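Local coordinates for protein probable hydrolase (Pseudomonas aeruginosa, PDB 3OM8) that is probably an alpha/beta-fold hydrolase, perhaps acting on 3-oxoadipate enol-lactone, at residues Leu30-Ser35 with His96-Ser101. Numbering follows the deposited sequence.
Sequences LALSNS and HFLGLS. With EDO (1,2-ethanediol), chain F.
The Phe97 ring has the carbonyl O of Ala31 over one face, while Ser33 meets its far end obliquely, CB lying 3.4 Å from Phe97 CZ. With CG anti to the backbone N (chi1 -172°), the ring runs along the sheet over Gly99, Phe97 CE2 coming to 3.8 Å from Gly99 CA. Ser33 OG hydrogen-bonds to Tyr59 OH. On the sheet's other face, Leu30 CD1 sits 3.6 Å from His96 CB, the two side chains crossing nearly at right angles, and Leu32 CD2 presses on Leu98 CB at 3.6 Å; helix 253-264 packs against Leu30, His96 and Leu98. The strands are parallel neighbours in the central sheet of the alpha/beta hydrolase fold. Four backbone hydrogen bonds alternate between them, from Ala31 N to His96 O (2.8 Å) through Leu98 N to Ala31 O and Ser33 N to Leu98 O, ending with Leu100 N to Ser33 O (3.1 Å). Beyond the last, strand 95-100 turns sharply into helix 102-113 at Ser101, consistent with a nucleophile elbow and a probable triad with His246 and Asp219. Ser101 OG and O2 of an ethanediol, probably from the crystallisation liquor, share a 2.8 Å hydrogen bond; the diol also hydrogen-bonds to Leu102 N and Ile36 N.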
ATOM      1  N   LEU B  30      12.636 -10.869  19.486  1.00 51.24           N
ATOM      2  CA  LEU B  30      11.611 -10.856  18.447  1.00 49.22           C
ATOM      3  C   LEU B  30      10.978 -12.242  18.327  1.00 52.25           C
ATOM      4  O   LEU B  30      11.668 -13.218  18.017  1.00 50.57           O
ATOM      5  CB  LEU B  30      12.209 -10.438  17.103  1.00 48.30           C
ATOM      6  CG  LEU B  30      11.290 -10.660  15.899  1.00 46.31           C
ATOM      7  CD1 LEU B  30       9.998  -9.865  16.044  1.00 40.73           C
ATOM      8  CD2 LEU B  30      11.991 -10.302  14.611  1.00 39.43           C
ATOM      9  N   ALA B  31       9.671 -12.325  18.579  1.00 53.46           N
ATOM     10  CA  ALA B  31       8.940 -13.590  18.497  1.00 48.73           C
ATOM     11  C   ALA B  31       8.196 -13.720  17.174  1.00 48.91           C
ATOM     12  O   ALA B  31       7.519 -12.791  16.739  1.00 50.46           O
ATOM     13  CB  ALA B  31       7.972 -13.734  19.669  1.00 48.84           C
ATOM     14  N   LEU B  32       8.337 -14.879  16.538  1.00 48.66           N
ATOM     15  CA  LEU B  32       7.658 -15.174  15.280  1.00 49.02           C
ATOM     16  C   LEU B  32       6.560 -16.204  15.506  1.00 50.79           C
ATOM     17  O   LEU B  32       6.759 -17.170  16.239  1.00 52.12           O
ATOM     18  CB  LEU B  32       8.659 -15.717  14.259  1.00 46.21           C
ATOM     19  CG  LEU B  32       9.899 -14.830  14.096  1.00 43.96           C
ATOM     20  CD1 LEU B  32      10.773 -15.321  12.957  1.00 43.47           C
ATOM     21  CD2 LEU B  32       9.462 -13.414  13.859  1.00 45.92           C
ATOM     22  N   SER B  33       5.404 -16.000  14.879  1.00 50.96           N
ATOM     23  CA  SER B  33       4.313 -16.968  14.950  1.00 54.39           C
ATOM     24  C   SER B  33       3.873 -17.373  13.541  1.00 56.46           C
ATOM     25  O   SER B  33       3.707 -16.515  12.671  1.00 57.63           O
ATOM     26  CB  SER B  33       3.141 -16.409  15.758  1.00 54.80           C
ATOM     27  OG  SER B  33       2.078 -17.332  15.815  1.00 63.61           O
ATOM     28  N   ASN B  34       3.682 -18.677  13.333  1.00 50.23           N
ATOM     29  CA  ASN B  34       3.589 -19.250  11.989  1.00 48.58           C
ATOM     30  C   ASN B  34       2.195 -19.240  11.364  1.00 49.59           C
ATOM     31  O   ASN B  34       1.206 -18.962  12.028  1.00 46.26           O
ATOM     32  CB  ASN B  34       4.117 -20.688  11.984  1.00 48.52           C
ATOM     33  CG  ASN B  34       5.375 -20.858  12.811  1.00 51.09           C
ATOM     34  OD1 ASN B  34       6.266 -20.022  12.785  1.00 52.61           O
ATOM     35  ND2 ASN B  34       5.454 -21.960  13.547  1.00 56.04           N
ATOM     36  N   SER B  35       2.132 -19.549  10.073  1.00 46.74           N
ATOM     37  CA  SER B  35       0.860 -19.787   9.405  1.00 43.64           C
ATOM     38  C   SER B  35       0.306 -21.128   9.875  1.00 49.22           C
ATOM     39  O   SER B  35       1.050 -21.997  10.340  1.00 50.46           O
ATOM     40  CB  SER B  35       1.058 -19.847   7.892  1.00 43.31           C
ATOM     41  OG  SER B  35      -0.096 -20.345   7.223  1.00 46.70           O
ATOM     42  N   HIS B  96       9.122  -7.965  20.669  1.00 43.47           N
ATOM     43  CA  HIS B  96       8.488  -7.628  19.406  1.00 50.23           C
ATOM     44  C   HIS B  96       7.800  -8.890  18.920  1.00 52.05           C
ATOM     45  O   HIS B  96       8.259  -9.989  19.202  1.00 53.18           O
ATOM     46  CB  HIS B  96       9.518  -7.172  18.368  1.00 46.40           C
ATOM     47  CG  HIS B  96      10.189  -5.880  18.707  1.00 52.71           C
ATOM     48  ND1 HIS B  96       9.490  -4.706  18.884  1.00 57.49           N
ATOM     49  CD2 HIS B  96      11.497  -5.572  18.879  1.00 51.59           C
ATOM     50  CE1 HIS B  96      10.339  -3.731  19.163  1.00 59.24           C
ATOM     51  NE2 HIS B  96      11.561  -4.229  19.164  1.00 55.36           N
ATOM     52  N   PHE B  97       6.714  -8.731  18.177  1.00 50.51           N
ATOM     53  CA  PHE B  97       5.974  -9.866  17.676  1.00 46.82           C
ATOM     54  C   PHE B  97       5.741  -9.743  16.187  1.00 47.69           C
ATOM     55  O   PHE B  97       5.221  -8.737  15.725  1.00 49.65           O
ATOM     56  CB  PHE B  97       4.626  -9.986  18.398  1.00 53.44           C
ATOM     57  CG  PHE B  97       3.863 -11.257  18.069  1.00 51.21           C
ATOM     58  CD1 PHE B  97       3.992 -12.384  18.858  1.00 50.41           C
ATOM     59  CD2 PHE B  97       3.024 -11.315  16.964  1.00 50.78           C
ATOM     60  CE1 PHE B  97       3.299 -13.545  18.547  1.00 52.91           C
ATOM     61  CE2 PHE B  97       2.330 -12.465  16.655  1.00 52.09           C
ATOM     62  CZ  PHE B  97       2.468 -13.580  17.443  1.00 50.00           C
ATOM     63  N   LEU B  98       6.121 -10.778  15.443  1.00 45.84           N
ATOM     64  CA  LEU B  98       5.774 -10.886  14.030  1.00 47.18           C
ATOM     65  C   LEU B  98       4.985 -12.174  13.772  1.00 51.24           C
ATOM     66  O   LEU B  98       5.498 -13.275  13.991  1.00 45.97           O
ATOM     67  CB  LEU B  98       7.033 -10.868  13.164  1.00 48.18           C
ATOM     68  CG  LEU B  98       6.921 -11.373  11.724  1.00 56.13           C
ATOM     69  CD1 LEU B  98       5.710 -10.801  11.019  1.00 60.23           C
ATOM     70  CD2 LEU B  98       8.184 -11.010  10.969  1.00 57.76           C
ATOM     71  N   GLY B  99       3.751 -12.034  13.296  1.00 51.55           N
ATOM     72  CA  GLY B  99       2.903 -13.184  13.020  1.00 53.96           C
ATOM     73  C   GLY B  99       2.390 -13.144  11.597  1.00 52.42           C
ATOM     74  O   GLY B  99       1.936 -12.101  11.130  1.00 49.66           O
ATOM     75  N   LEU B 100       2.482 -14.272  10.900  1.00 45.96           N
ATOM     76  CA  LEU B 100       1.967 -14.369   9.543  1.00 44.99           C
ATOM     77  C   LEU B 100       0.682 -15.206   9.505  1.00 50.34           C
ATOM     78  O   LEU B 100       0.634 -16.313  10.045  1.00 54.84           O
ATOM     79  CB  LEU B 100       3.024 -14.950   8.602  1.00 43.81           C
ATOM     80  CG  LEU B 100       2.696 -14.935   7.104  1.00 43.15           C
ATOM     81  CD1 LEU B 100       3.895 -14.458   6.292  1.00 46.20           C
ATOM     82  CD2 LEU B 100       2.259 -16.294   6.635  1.00 51.65           C
ATOM     83  N   SER B 101      -0.358 -14.665   8.878  1.00 48.05           N
ATOM     84  CA  SER B 101      -1.655 -15.330   8.809  1.00 51.40           C
ATOM     85  C   SER B 101      -2.227 -15.635  10.205  1.00 50.96           C
ATOM     86  O   SER B 101      -2.478 -14.707  10.984  1.00 44.07           O
ATOM     87  CB  SER B 101      -1.566 -16.597   7.957  1.00 51.35           C
ATOM     88  OG  SER B 101      -2.802 -16.841   7.323  1.00 55.55           O
TER
HETATM   89  C1  EDO F 266      -5.626 -18.354   8.871  1.00 61.67           C
HETATM   90  O1  EDO F 266      -6.330 -18.334   7.616  1.00 62.16           O
HETATM   91  C2  EDO F 266      -4.637 -19.525   8.902  1.00 61.86           C
HETATM   92  O2  EDO F 266      -3.246 -19.160   8.745  1.00 54.35           O